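Local coordinates for protein structure-specific endonuclease subunit SLX1 (Candida glabrata, PDB 4XLG) that probably acts as the catalytic subunit of the SLX1-SLX4 endonuclease, cutting branched DNA near junctions during repair and recombination, and binds zinc ions, at residues S251-A256 and L286-V291; E210-G215 and F239-D244; S18-Q23 and D177-V182; H131-K136 and E184-L189. The protein carries 1 engineered substitution. One frame throughout, in Å; residues are numbered along the deposited sequence.

Contact 1: S251-A256 and L286-V291; sequences SHLACA and LKWCDV. With ZN (zinc ion), chain C.
The backbone oxygen of His252 is gripped by two donors, just ahead of Leu253, which carries the contact. Ser251 OG donates to His252 O over 3.0 Å. It comes from above the carbonyl plane, 61° out of it. Ala256 N donates to His252 O over 3.0 Å and closes the first turn of helix 253-260, with His252 at the N-cap position.

Across the contact the chemistry is apolar, and one methyl does the touching. Leu253 CD1 comes within 3.6 Å of Trp288 CH2, on the six-membered ring of the indole, and meets that ring obliquely. The same Leu253 CD1 lies 4.0 Å from Val291 CG1. Leu253 turns CG away from its own N (chi1 -174°), and this brings CD1 nearer to helix 288-299. Trp288 has the same chi1, and its ring extends toward helix 253-260, where it also touches Tyr257 and Phe260.

The two zinc sites of this domain draw on alternating ligand pairs along the chain, the cross-brace arrangement of RING-type domains. His252 ND1 binds one zinc ion at 2.2 Å, and Cys255 SG binds it at 2.4 Å. Cys219 and Cys222 complete that site. His252, at the N-cap, and Cys255, in the first turn, flank Leu253 in sequence, so the metal site and the packing residue share one helix start.

On the partner side, Trp288 NE1 is hydrogen-bonded to the backbone of a chain of another protein. An aromatic side chain of that other chain packs on Leu253 as well.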
loop_
_atom_site.group_PDB
_atom_site.type_symbol
_atom_site.label_atom_id
_atom_site.label_comp_id
_atom_site.label_asym_id
_atom_site.label_seq_id
_atom_site.Cartn_x
_atom_site.Cartn_y
_atom_site.Cartn_z
ATOM N N SER B 251 16.510 2.579 -15.191
ATOM C CA SER B 251 17.549 1.597 -14.847
ATOM C C SER B 251 16.953 0.176 -14.801
ATOM O O SER B 251 15.731 -0.001 -14.834
ATOM C CB SER B 251 18.179 1.934 -13.475
ATOM O OG SER B 251 17.206 1.707 -12.460
ATOM N N HIS B 252 17.815 -0.826 -14.698
ATOM C CA HIS B 252 17.376 -2.141 -14.228
ATOM C C HIS B 252 16.896 -2.000 -12.807
ATOM O O HIS B 252 17.531 -1.287 -12.031
ATOM C CB HIS B 252 18.543 -3.153 -14.333
ATOM C CG HIS B 252 18.931 -3.437 -15.748
ATOM N ND1 HIS B 252 20.171 -3.130 -16.258
ATOM C CD2 HIS B 252 18.217 -3.949 -16.781
ATOM C CE1 HIS B 252 20.209 -3.440 -17.542
ATOM N NE2 HIS B 252 19.032 -3.934 -17.882
ATOM N N LEU B 253 15.810 -2.690 -12.442
ATOM C CA LEU B 253 15.354 -2.683 -11.057
ATOM C C LEU B 253 16.464 -3.162 -10.102
ATOM O O LEU B 253 16.689 -2.559 -9.032
ATOM C CB LEU B 253 14.118 -3.571 -10.875
ATOM C CG LEU B 253 13.480 -3.519 -9.471
ATOM C CD1 LEU B 253 13.027 -2.088 -9.075
ATOM C CD2 LEU B 253 12.300 -4.515 -9.353
ATOM N N ALA B 254 17.143 -4.247 -10.471
ATOM C CA ALA B 254 18.235 -4.751 -9.623
ATOM C C ALA B 254 19.325 -3.715 -9.443
ATOM O O ALA B 254 19.897 -3.587 -8.351
ATOM C CB ALA B 254 18.841 -6.042 -10.193
ATOM N N CYS B 255 19.641 -2.990 -10.513
ATOM C CA CYS B 255 20.677 -1.969 -10.433
ATOM C C CYS B 255 20.267 -0.802 -9.525
ATOM O O CYS B 255 21.091 -0.286 -8.760
ATOM C CB CYS B 255 21.025 -1.475 -11.838
ATOM S SG CYS B 255 21.830 -2.824 -12.768
ATOM N N ALA B 256 19.011 -0.375 -9.634
ATOM C CA ALA B 256 18.514 0.705 -8.804
ATOM C C ALA B 256 18.522 0.241 -7.344
ATOM O O ALA B 256 18.988 0.960 -6.449
ATOM C CB ALA B 256 17.116 1.112 -9.230
ATOM N N LEU B 286 11.139 9.168 -4.415
ATOM C CA LEU B 286 10.376 8.083 -5.023
ATOM C C LEU B 286 9.680 7.243 -3.969
ATOM O O LEU B 286 10.139 7.154 -2.827
ATOM C CB LEU B 286 11.306 7.203 -5.861
ATOM C CG LEU B 286 12.156 7.943 -6.892
ATOM C CD1 LEU B 286 13.109 6.949 -7.523
ATOM C CD2 LEU B 286 11.262 8.567 -7.964
ATOM N N LYS B 287 8.568 6.620 -4.338
ATOM C CA LYS B 287 7.918 5.662 -3.450
ATOM C C LYS B 287 8.285 4.302 -3.984
ATOM O O LYS B 287 7.919 4.001 -5.129
ATOM C CB LYS B 287 6.400 5.843 -3.469
ATOM C CG LYS B 287 5.978 7.144 -2.853
ATOM C CD LYS B 287 4.641 7.591 -3.405
ATOM C CE LYS B 287 3.493 6.849 -2.841
ATOM N NZ LYS B 287 2.278 7.762 -2.946
ATOM N N TRP B 288 8.994 3.499 -3.201
ATOM C CA TRP B 288 9.471 2.212 -3.713
ATOM C C TRP B 288 8.301 1.333 -4.177
ATOM O O TRP B 288 8.393 0.626 -5.176
ATOM C CB TRP B 288 10.299 1.485 -2.643
ATOM C CG TRP B 288 10.953 0.206 -3.154
ATOM C CD1 TRP B 288 10.648 -1.069 -2.769
ATOM C CD2 TRP B 288 11.995 0.102 -4.126
ATOM N NE1 TRP B 288 11.456 -1.977 -3.434
ATOM C CE2 TRP B 288 12.300 -1.281 -4.266
ATOM C CE3 TRP B 288 12.739 1.039 -4.852
ATOM C CZ2 TRP B 288 13.294 -1.753 -5.124
ATOM C CZ3 TRP B 288 13.726 0.576 -5.743
ATOM C CH2 TRP B 288 14.000 -0.815 -5.869
ATOM N N CYS B 289 7.177 1.411 -3.467
ATOM C CA CYS B 289 5.987 0.624 -3.873
ATOM C C CYS B 289 5.464 0.976 -5.295
ATOM O O CYS B 289 5.052 0.086 -6.074
ATOM C CB CYS B 289 4.854 0.845 -2.822
ATOM S SG CYS B 289 3.422 -0.256 -3.117
ATOM N N ASP B 290 5.483 2.260 -5.641
ATOM C CA ASP B 290 5.096 2.681 -6.980
ATOM C C ASP B 290 6.136 2.198 -8.010
ATOM O O ASP B 290 5.774 1.793 -9.101
ATOM C CB ASP B 290 4.963 4.202 -7.088
ATOM C CG ASP B 290 3.680 4.728 -6.459
ATOM O OD1 ASP B 290 2.759 3.935 -6.159
ATOM O OD2 ASP B 290 3.605 5.943 -6.239
ATOM N N VAL B 291 7.423 2.276 -7.650
ATOM C CA VAL B 291 8.467 1.769 -8.544
ATOM C C VAL B 291 8.220 0.294 -8.865
ATOM O O VAL B 291 8.271 -0.134 -10.040
ATOM C CB VAL B 291 9.881 1.957 -7.907
ATOM C CG1 VAL B 291 10.956 1.325 -8.799
ATOM C CG2 VAL B 291 10.163 3.451 -7.750
HETATM ZN ZN ZN C . 21.600 -1.986 -15.030
#

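Contact 2: E210-G215 and F239-D244. With ZN (zinc ion), chain D.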
loop_
_atom_site.group_PDB
_atom_site.type_symbol
_atom_site.label_atom_id
_atom_site.label_comp_id
_atom_site.label_asym_id
_atom_site.label_seq_id
_atom_site.Cartn_x
_atom_site.Cartn_y
_atom_site.Cartn_z
ATOM N N GLU B 210 6.535 2.978 -23.685
ATOM C CA GLU B 210 7.136 3.629 -24.842
ATOM C C GLU B 210 8.637 3.811 -24.662
ATOM O O GLU B 210 9.394 3.657 -25.611
ATOM C CB GLU B 210 6.472 4.985 -25.122
ATOM N N LYS B 211 9.077 4.143 -23.447
ATOM C CA LYS B 211 10.504 4.281 -23.189
ATOM C C LYS B 211 11.210 2.958 -23.435
ATOM O O LYS B 211 12.263 2.940 -24.016
ATOM C CB LYS B 211 10.786 4.751 -21.749
ATOM C CG LYS B 211 10.345 6.176 -21.468
ATOM C CD LYS B 211 10.499 6.471 -19.976
ATOM C CE LYS B 211 9.804 7.759 -19.566
ATOM N NZ LYS B 211 10.747 8.872 -19.745
ATOM N N ILE B 212 10.624 1.859 -22.975
ATOM C CA ILE B 212 11.250 0.544 -23.135
ATOM C C ILE B 212 11.297 0.183 -24.626
ATOM O O ILE B 212 12.355 -0.134 -25.172
ATOM C CB ILE B 212 10.476 -0.553 -22.374
ATOM C CG1 ILE B 212 10.530 -0.297 -20.874
ATOM C CG2 ILE B 212 11.095 -1.922 -22.609
ATOM C CD1 ILE B 212 9.530 -1.169 -20.108
ATOM N N ASP B 213 10.125 0.282 -25.264
ATOM C CA ASP B 213 9.940 0.014 -26.692
ATOM C C ASP B 213 10.920 0.718 -27.614
ATOM O O ASP B 213 11.338 0.140 -28.636
ATOM C CB ASP B 213 8.518 0.388 -27.117
ATOM C CG ASP B 213 7.504 -0.612 -26.662
ATOM O OD1 ASP B 213 7.920 -1.643 -26.091
ATOM O OD2 ASP B 213 6.294 -0.378 -26.884
ATOM N N THR B 214 11.304 1.961 -27.321
ATOM C CA THR B 214 12.317 2.586 -28.203
ATOM C C THR B 214 13.635 1.781 -28.299
ATOM O O THR B 214 14.369 1.857 -29.308
ATOM C CB THR B 214 12.680 3.996 -27.737
ATOM O OG1 THR B 214 13.484 3.924 -26.543
ATOM C CG2 THR B 214 11.425 4.798 -27.484
ATOM N N GLY B 215 13.936 1.029 -27.242
ATOM C CA GLY B 215 15.136 0.214 -27.197
ATOM C C GLY B 215 16.447 0.976 -27.287
ATOM O O GLY B 215 17.469 0.391 -27.627
ATOM N N PHE B 239 12.425 -3.193 -14.727
ATOM C CA PHE B 239 13.005 -1.875 -14.885
ATOM C C PHE B 239 12.457 -0.929 -13.830
ATOM O O PHE B 239 11.402 -1.184 -13.247
ATOM C CB PHE B 239 12.708 -1.321 -16.256
ATOM C CG PHE B 239 13.161 -2.227 -17.361
ATOM C CD1 PHE B 239 14.504 -2.558 -17.493
ATOM C CD2 PHE B 239 12.247 -2.786 -18.231
ATOM C CE1 PHE B 239 14.945 -3.419 -18.517
ATOM C CE2 PHE B 239 12.669 -3.625 -19.270
ATOM C CZ PHE B 239 14.019 -3.959 -19.405
ATOM N N ALA B 240 13.182 0.157 -13.616
ATOM C CA ALA B 240 12.806 1.188 -12.659
ATOM C C ALA B 240 12.837 2.523 -13.379
ATOM O O ALA B 240 13.751 2.785 -14.195
ATOM C CB ALA B 240 13.762 1.196 -11.449
ATOM N N PHE B 241 11.827 3.351 -13.109
ATOM C CA PHE B 241 11.676 4.649 -13.759
ATOM C C PHE B 241 11.478 5.730 -12.723
ATOM O O PHE B 241 10.932 5.469 -11.653
ATOM C CB PHE B 241 10.462 4.671 -14.705
ATOM C CG PHE B 241 10.485 3.599 -15.746
ATOM C CD1 PHE B 241 10.063 2.312 -15.444
ATOM C CD2 PHE B 241 10.934 3.884 -17.024
ATOM C CE1 PHE B 241 10.077 1.328 -16.411
ATOM C CE2 PHE B 241 10.945 2.907 -18.009
ATOM C CZ PHE B 241 10.527 1.629 -17.695
ATOM N N CYS B 242 11.833 6.956 -13.070
ATOM C CA CYS B 242 11.491 8.069 -12.211
ATOM C C CYS B 242 9.981 8.270 -12.235
ATOM O O CYS B 242 9.336 8.055 -13.277
ATOM C CB CYS B 242 12.197 9.352 -12.649
ATOM S SG CYS B 242 11.823 10.725 -11.459
ATOM N N ARG B 243 9.411 8.673 -11.102
ATOM C CA ARG B 243 7.982 8.961 -11.053
ATOM C C ARG B 243 7.630 10.162 -11.916
ATOM O O ARG B 243 6.492 10.304 -12.334
ATOM C CB ARG B 243 7.513 9.205 -9.614
ATOM C CG ARG B 243 7.981 10.515 -9.004
ATOM C CD ARG B 243 7.249 10.677 -7.661
ATOM N NE ARG B 243 7.699 11.811 -6.857
ATOM C CZ ARG B 243 7.140 13.021 -6.891
ATOM N NH1 ARG B 243 6.116 13.260 -7.709
ATOM N NH2 ARG B 243 7.606 13.990 -6.112
ATOM N N ASP B 244 8.598 11.038 -12.172
ATOM C CA ASP B 244 8.392 12.132 -13.110
ATOM C C ASP B 244 8.606 11.578 -14.535
ATOM O O ASP B 244 9.744 11.300 -14.929
ATOM C CB ASP B 244 9.354 13.287 -12.796
ATOM C CG ASP B 244 9.235 14.461 -13.763
ATOM O OD1 ASP B 244 8.559 14.356 -14.808
ATOM O OD2 ASP B 244 9.866 15.506 -13.480
HETATM ZN ZN ZN D . 13.951 11.870 -11.781
#
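Ile212, near the C-terminal end of helix 176-213, packs against two phenylalanine rings of strand 239-241. Ile212 CD1 lies 3.7 Å from Phe239 CD2 and approaches that ring obliquely. Ile212 CG1 meets Phe241 CZ at 3.7 Å, at the ring edge and in its plane. Ile212 places CG1 opposite its carbonyl carbon (chi1 -65°), and this branch serves both rings.

Lys211 adds its aliphatic part. Lys211 CD lies 3.9 Å from Phe241 CD2, and the two side chains run past each other in opposite directions. The ammonium end goes on to the backbone oxygen of Thr245. The lysine thus packs with its stem and bonds with its tip.

The strand belongs to the zinc-binding C-terminal domain, which is RING-like. Phe239 and Phe241 both point at helix 176-213. Ala240 between them takes no part in this contact and packs on Val291, Leu253 and Ala256. The contact joins the long helix to the domain.

One step further out, Phe241 stacks with Tyr208 of the same helix, and Tyr208 OH bonds to Cys242 O. Cys242 SG binds the second zinc ion at 2.4 Å, together with Cys247, Cys279 and Cys282. Asp244 N donates to Cys242 SG over 3.3 Å with a fairly straight angle of 159°. Such a bond would probably draw some charge from the thiolate.

Contact 3: S18-Q23 and D177-V182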
loop_
_atom_site.group_PDB
_atom_site.type_symbol
_atom_site.label_atom_id
_atom_site.label_comp_id
_atom_site.label_asym_id
_atom_site.label_seq_id
_atom_site.Cartn_x
_atom_site.Cartn_y
_atom_site.Cartn_z
ATOM N N SER B 18 -22.327 5.637 8.919
ATOM C CA SER B 18 -23.740 5.693 8.506
ATOM C C SER B 18 -24.213 7.149 8.400
ATOM O O SER B 18 -23.923 8.008 9.286
ATOM C CB SER B 18 -24.601 4.902 9.519
ATOM O OG SER B 18 -25.993 5.127 9.239
ATOM N N ILE B 19 -24.970 7.464 7.346
ATOM C CA ILE B 19 -25.434 8.861 7.256
ATOM C C ILE B 19 -26.467 9.201 8.313
ATOM O O ILE B 19 -26.384 10.241 8.965
ATOM C CB ILE B 19 -25.962 9.131 5.800
ATOM C CG1 ILE B 19 -24.733 9.019 4.879
ATOM C CG2 ILE B 19 -26.622 10.532 5.665
ATOM C CD1 ILE B 19 -25.160 8.776 3.357
ATOM N N SER B 20 -27.413 8.317 8.527
ATOM C CA SER B 20 -28.455 8.572 9.536
ATOM C C SER B 20 -27.965 8.203 10.947
ATOM O O SER B 20 -28.315 8.892 11.912
ATOM C CB SER B 20 -29.732 7.770 9.167
ATOM O OG SER B 20 -30.798 8.016 10.076
ATOM N N LYS B 21 -27.247 7.085 11.088
ATOM C CA LYS B 21 -26.887 6.587 12.454
ATOM C C LYS B 21 -25.421 6.954 12.636
ATOM O O LYS B 21 -24.529 6.181 12.351
ATOM C CB LYS B 21 -27.108 5.055 12.560
ATOM C CG LYS B 21 -28.612 4.800 12.523
ATOM C CD LYS B 21 -29.062 3.332 12.728
ATOM C CE LYS B 21 -29.096 2.963 14.124
ATOM N NZ LYS B 21 -29.937 1.719 14.322
ATOM N N ARG B 22 -25.183 8.170 13.114
ATOM C CA ARG B 22 -23.855 8.713 12.890
ATOM C C ARG B 22 -22.781 8.130 13.820
ATOM O O ARG B 22 -21.608 8.415 13.600
ATOM C CB ARG B 22 -23.906 10.203 13.038
ATOM C CG ARG B 22 -24.886 10.689 11.942
ATOM C CD ARG B 22 -24.645 12.071 11.691
ATOM N NE ARG B 22 -23.297 12.374 11.219
ATOM C CZ ARG B 22 -22.727 11.916 10.103
ATOM N NH1 ARG B 22 -23.307 10.999 9.367
ATOM N NH2 ARG B 22 -21.529 12.374 9.743
ATOM N N GLN B 23 -23.185 7.337 14.819
ATOM C CA GLN B 23 -22.194 6.581 15.632
ATOM C C GLN B 23 -21.918 5.194 15.059
ATOM O O GLN B 23 -21.147 4.451 15.653
ATOM C CB GLN B 23 -22.649 6.452 17.108
ATOM C CG GLN B 23 -22.846 7.833 17.683
ATOM C CD GLN B 23 -23.444 7.841 19.099
ATOM O OE1 GLN B 23 -22.853 7.318 20.014
ATOM N NE2 GLN B 23 -24.612 8.450 19.259
ATOM N N ASP B 177 -34.640 13.173 1.612
ATOM C CA ASP B 177 -33.900 13.831 0.518
ATOM C C ASP B 177 -32.468 14.267 0.902
ATOM O O ASP B 177 -31.552 14.219 0.074
ATOM C CB ASP B 177 -34.708 15.041 0.025
ATOM C CG ASP B 177 -35.879 14.617 -0.872
ATOM O OD1 ASP B 177 -36.019 13.399 -1.159
ATOM O OD2 ASP B 177 -36.626 15.504 -1.301
ATOM N N ASP B 178 -32.302 14.792 2.116
ATOM C CA ASP B 178 -30.953 15.154 2.587
ATOM C C ASP B 178 -30.043 13.954 2.652
ATOM O O ASP B 178 -28.874 14.044 2.285
ATOM C CB ASP B 178 -31.023 15.834 3.992
ATOM C CG ASP B 178 -31.632 17.241 3.901
ATOM O OD1 ASP B 178 -31.125 18.033 3.117
ATOM O OD2 ASP B 178 -32.623 17.541 4.583
ATOM N N ILE B 179 -30.561 12.819 3.113
ATOM C CA ILE B 179 -29.777 11.610 3.267
ATOM C C ILE B 179 -29.353 11.113 1.879
ATOM O O ILE B 179 -28.182 10.748 1.630
ATOM C CB ILE B 179 -30.615 10.509 4.018
ATOM C CG1 ILE B 179 -30.790 10.941 5.485
ATOM C CG2 ILE B 179 -29.909 9.094 3.897
ATOM C CD1 ILE B 179 -31.795 10.036 6.250
ATOM N N MET B 180 -30.297 11.122 0.946
ATOM C CA MET B 180 -30.047 10.682 -0.455
ATOM C C MET B 180 -29.022 11.554 -1.127
ATOM O O MET B 180 -28.193 11.082 -1.894
ATOM C CB MET B 180 -31.320 10.735 -1.300
ATOM C CG MET B 180 -32.439 9.852 -0.781
ATOM S SD MET B 180 -33.795 9.526 -1.930
ATOM C CE MET B 180 -33.020 9.899 -3.527
ATOM N N ASP B 181 -29.132 12.858 -0.882
ATOM C CA ASP B 181 -28.203 13.843 -1.499
ATOM C C ASP B 181 -26.758 13.536 -1.016
ATOM O O ASP B 181 -25.802 13.565 -1.790
ATOM C CB ASP B 181 -28.598 15.249 -1.099
ATOM C CG ASP B 181 -27.622 16.332 -1.617
ATOM O OD1 ASP B 181 -27.511 16.471 -2.844
ATOM O OD2 ASP B 181 -26.986 17.054 -0.794
ATOM N N VAL B 182 -26.612 13.279 0.285
ATOM C CA VAL B 182 -25.280 12.926 0.812
ATOM C C VAL B 182 -24.734 11.655 0.144
ATOM O O VAL B 182 -23.579 11.618 -0.335
ATOM C CB VAL B 182 -25.310 12.769 2.388
ATOM C CG1 VAL B 182 -23.941 12.157 2.892
ATOM C CG2 VAL B 182 -25.638 14.117 3.033
#
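Ile19 lays its side chain over Ile179 and Val182, which are one helical turn apart. Its two branches divide the work. Ile19 CG2 meets Ile179 CG2 at 4.0 Å, methyl to methyl, and these two side chains pass at a slant. Ile19 CD1 goes further and lies 3.6 Å from Val182 CG1. Here the two side chains run antiparallel, alongside each other. Ile19 sets CG1 opposite its carbonyl carbon (chi1 -66°), which leaves CG2 for one helix residue and sends the longer branch to the other. Val182 points its CB at the loop, and its CG1, anti to its own N, is the branch that touches Ile19. No hydrogen bond crosses between the segments.

The loop 18-23 joins strands 12-18 and 25-30. They are the first two strands of the GIY-YIG nuclease domain, and they carry the two motifs that name the family, the first of them as Gly-Cys-Tyr in this protein. Helix 176-213 packs against this turn near its own N-terminal end. Pro59 of another loop also touches Ile179.

Polar bonds within the loop fix the position of Ile19. Lys21 N donates to Ser18 OG over 3.0 Å at 157°, an ST motif. Ser18 OG is also bonded to Thr57 O. Arg22 NH1 donates to Ile19 O over 3.2 Å at 145°, tilted from the carbonyl plane. Ile19 O takes a further bond from Asn173 ND2, and the edge of the Arg22 guanidinium meets Ile19 CA.

Contact 4: H131-K136 and E184-L189; sequences HFFNQK and EKNMEL
Phe133 packs on Leu189 of helix 176-213, and His131, two residues earlier, lies against the phenyl ring. The edge of the imidazole faces that ring, with His131 CD2 3.4 Å above the plane of the Phe133 ring and offset toward its rim. Ser162 and Ser164 of the neighbouring strand bond both imidazole nitrogens and fix its rotation.

Phe133 follows where the chain turns a corner after the strand that begins at 129, part of the five-stranded sheet. Its chi1 of -61° sets the ring opposite the carbonyl carbon and alongside Leu189, with Phe133 CD1 3.8 Å from Leu189 CB. The two side chains run in opposite directions. Leu189 CD1 in turn approaches Phe133 O at 3.4 Å.

A water works beside this packing. It donates to Phe133 O at 2.9 Å and accepts from Asn186 ND2 at 2.8 Å. Asn186 ND2 also lies 3.8 Å from Phe133 CB.

Asn134 then caps helix 135-143. Its OD1 accepts from Val137 N, and weakly from Lys136 N at 2.8 Å and 117°. Its amide nitrogen is held by Glu61 and Thr169.

The segments share no direct hydrogen bond. Phe133 O and Asn186 ND2 are instead served by the water, and Asn186 OD1 by Met62 N. Between the two segments the only polar link is thus the water, while to the sheet as a whole Asn186 also bonds directly.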
loop_
_atom_site.group_PDB
_atom_site.type_symbol
_atom_site.label_atom_id
_atom_site.label_comp_id
_atom_site.label_asym_id
_atom_site.label_seq_id
_atom_site.Cartn_x
_atom_site.Cartn_y
_atom_site.Cartn_z
ATOM N N HIS B 131 -6.832 9.132 2.103
ATOM C CA HIS B 131 -7.673 10.062 1.346
ATOM C C HIS B 131 -8.993 10.284 2.089
ATOM O O HIS B 131 -9.676 9.288 2.413
ATOM C CB HIS B 131 -8.029 9.495 -0.036
ATOM C CG HIS B 131 -8.892 10.440 -0.826
ATOM N ND1 HIS B 131 -8.375 11.499 -1.546
ATOM C CD2 HIS B 131 -10.249 10.550 -0.916
ATOM C CE1 HIS B 131 -9.364 12.210 -2.062
ATOM N NE2 HIS B 131 -10.511 11.641 -1.712
ATOM N N PHE B 132 -9.363 11.552 2.305
ATOM C CA PHE B 132 -10.679 11.888 2.898
ATOM C C PHE B 132 -11.700 12.355 1.873
ATOM O O PHE B 132 -11.383 13.164 0.996
ATOM C CB PHE B 132 -10.508 13.014 3.957
ATOM C CG PHE B 132 -9.733 12.545 5.131
ATOM C CD1 PHE B 132 -10.389 11.825 6.139
ATOM C CD2 PHE B 132 -8.365 12.772 5.231
ATOM C CE1 PHE B 132 -9.687 11.336 7.263
ATOM C CE2 PHE B 132 -7.634 12.331 6.378
ATOM C CZ PHE B 132 -8.291 11.592 7.392
ATOM N N PHE B 133 -12.918 11.837 1.984
ATOM C CA PHE B 133 -14.020 12.273 1.141
ATOM C C PHE B 133 -14.887 13.266 1.870
ATOM O O PHE B 133 -15.839 13.850 1.302
ATOM C CB PHE B 133 -14.884 11.089 0.757
ATOM C CG PHE B 133 -14.139 10.040 -0.023
ATOM C CD1 PHE B 133 -13.835 10.276 -1.393
ATOM C CD2 PHE B 133 -13.739 8.841 0.595
ATOM C CE1 PHE B 133 -13.158 9.288 -2.137
ATOM C CE2 PHE B 133 -13.059 7.826 -0.145
ATOM C CZ PHE B 133 -12.774 8.054 -1.521
ATOM N N ASN B 134 -14.587 13.425 3.151
ATOM C CA ASN B 134 -15.368 14.355 3.990
ATOM C C ASN B 134 -14.397 15.242 4.740
ATOM O O ASN B 134 -13.489 14.738 5.425
ATOM C CB ASN B 134 -16.285 13.591 4.983
ATOM C CG ASN B 134 -17.187 14.547 5.796
ATOM O OD1 ASN B 134 -16.696 15.303 6.640
ATOM N ND2 ASN B 134 -18.510 14.536 5.509
ATOM N N GLN B 135 -14.542 16.549 4.584
ATOM C CA GLN B 135 -13.605 17.511 5.159
ATOM C C GLN B 135 -13.730 17.623 6.685
ATOM O O GLN B 135 -12.741 17.908 7.368
ATOM C CB GLN B 135 -13.808 18.898 4.524
ATOM C CG GLN B 135 -12.930 20.020 5.113
ATOM C CD GLN B 135 -13.591 20.766 6.266
ATOM O OE1 GLN B 135 -14.809 20.945 6.293
ATOM N NE2 GLN B 135 -12.782 21.200 7.229
ATOM N N LYS B 136 -14.955 17.472 7.223
ATOM C CA LYS B 136 -15.089 17.500 8.676
ATOM C C LYS B 136 -14.378 16.298 9.302
ATOM O O LYS B 136 -13.782 16.431 10.399
ATOM C CB LYS B 136 -16.562 17.545 9.126
ATOM C CG LYS B 136 -17.213 18.867 8.772
ATOM C CD LYS B 136 -16.652 20.005 9.650
ATOM C CE LYS B 136 -17.159 21.364 9.205
ATOM N NZ LYS B 136 -16.653 22.480 10.106
ATOM N N GLU B 184 -25.580 10.353 -2.778
ATOM C CA GLU B 184 -25.249 10.542 -4.212
ATOM C C GLU B 184 -23.959 11.333 -4.386
ATOM O O GLU B 184 -23.140 11.013 -5.275
ATOM C CB GLU B 184 -26.400 11.261 -4.939
ATOM C CG GLU B 184 -27.566 10.302 -5.037
ATOM N N LYS B 185 -23.773 12.379 -3.576
ATOM C CA LYS B 185 -22.559 13.196 -3.712
ATOM C C LYS B 185 -21.333 12.407 -3.295
ATOM O O LYS B 185 -20.283 12.475 -3.963
ATOM C CB LYS B 185 -22.644 14.490 -2.890
ATOM C CG LYS B 185 -23.513 15.585 -3.571
ATOM C CD LYS B 185 -23.639 16.813 -2.672
ATOM C CE LYS B 185 -24.265 18.001 -3.412
ATOM N NZ LYS B 185 -25.447 17.586 -4.210
ATOM N N ASN B 186 -21.462 11.657 -2.202
ATOM C CA ASN B 186 -20.336 10.837 -1.748
ATOM C C ASN B 186 -19.966 9.785 -2.818
ATOM O O ASN B 186 -18.792 9.565 -3.097
ATOM C CB ASN B 186 -20.700 10.164 -0.425
ATOM C CG ASN B 186 -19.613 9.177 0.079
ATOM O OD1 ASN B 186 -19.846 7.971 0.163
ATOM N ND2 ASN B 186 -18.451 9.736 0.474
ATOM N N MET B 187 -20.955 9.162 -3.439
ATOM C CA MET B 187 -20.656 8.150 -4.507
ATOM C C MET B 187 -19.838 8.800 -5.619
ATOM O O MET B 187 -18.916 8.167 -6.152
ATOM C CB MET B 187 -21.953 7.585 -5.155
ATOM C CG MET B 187 -22.634 6.546 -4.256
ATOM S SD MET B 187 -21.612 4.984 -4.135
ATOM C CE MET B 187 -21.533 4.416 -5.794
ATOM N N GLU B 188 -20.201 10.014 -5.970
ATOM C CA GLU B 188 -19.531 10.700 -7.093
ATOM C C GLU B 188 -18.055 10.950 -6.668
ATOM O O GLU B 188 -17.128 10.806 -7.477
ATOM C CB GLU B 188 -20.226 12.029 -7.481
ATOM C CG GLU B 188 -19.623 12.498 -8.762
ATOM C CD GLU B 188 -19.921 11.471 -9.877
ATOM O OE1 GLU B 188 -18.997 11.019 -10.618
ATOM O OE2 GLU B 188 -21.106 11.075 -9.955
ATOM N N LEU B 189 -17.838 11.352 -5.401
ATOM C CA LEU B 189 -16.451 11.586 -4.932
ATOM C C LEU B 189 -15.607 10.301 -4.971
ATOM O O LEU B 189 -14.405 10.332 -5.304
ATOM C CB LEU B 189 -16.433 12.132 -3.480
ATOM C CG LEU B 189 -17.148 13.477 -3.363
ATOM C CD1 LEU B 189 -17.159 13.888 -1.825
ATOM C CD2 LEU B 189 -16.479 14.571 -4.141
HETATM O O HOH W 1 -18.276 12.375 1.449
#

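Contacts 1 and 4 are buried, while contacts 2 and 3 are only partly so. Helix 176-213 serves contacts 2, 3 and 4. Contacts 3 and 4 use adjoining stretches near its start, their centres 12 Å apart. Contact 2 uses its far end, about 46 Å from contact 3 between centres. The helix thus spans from the nuclease domain to the zinc-binding domain. There contacts 1 and 2 touch; contact 1 holds two ligands of one zinc ion and contact 2 one ligand of the other. None has a direct hydrogen bond across its segments. Contact 4 adds a water bridge, contact 2 sets isoleucine and a lysine stem against two phenylalanines, and contact 3 alone brings no ring.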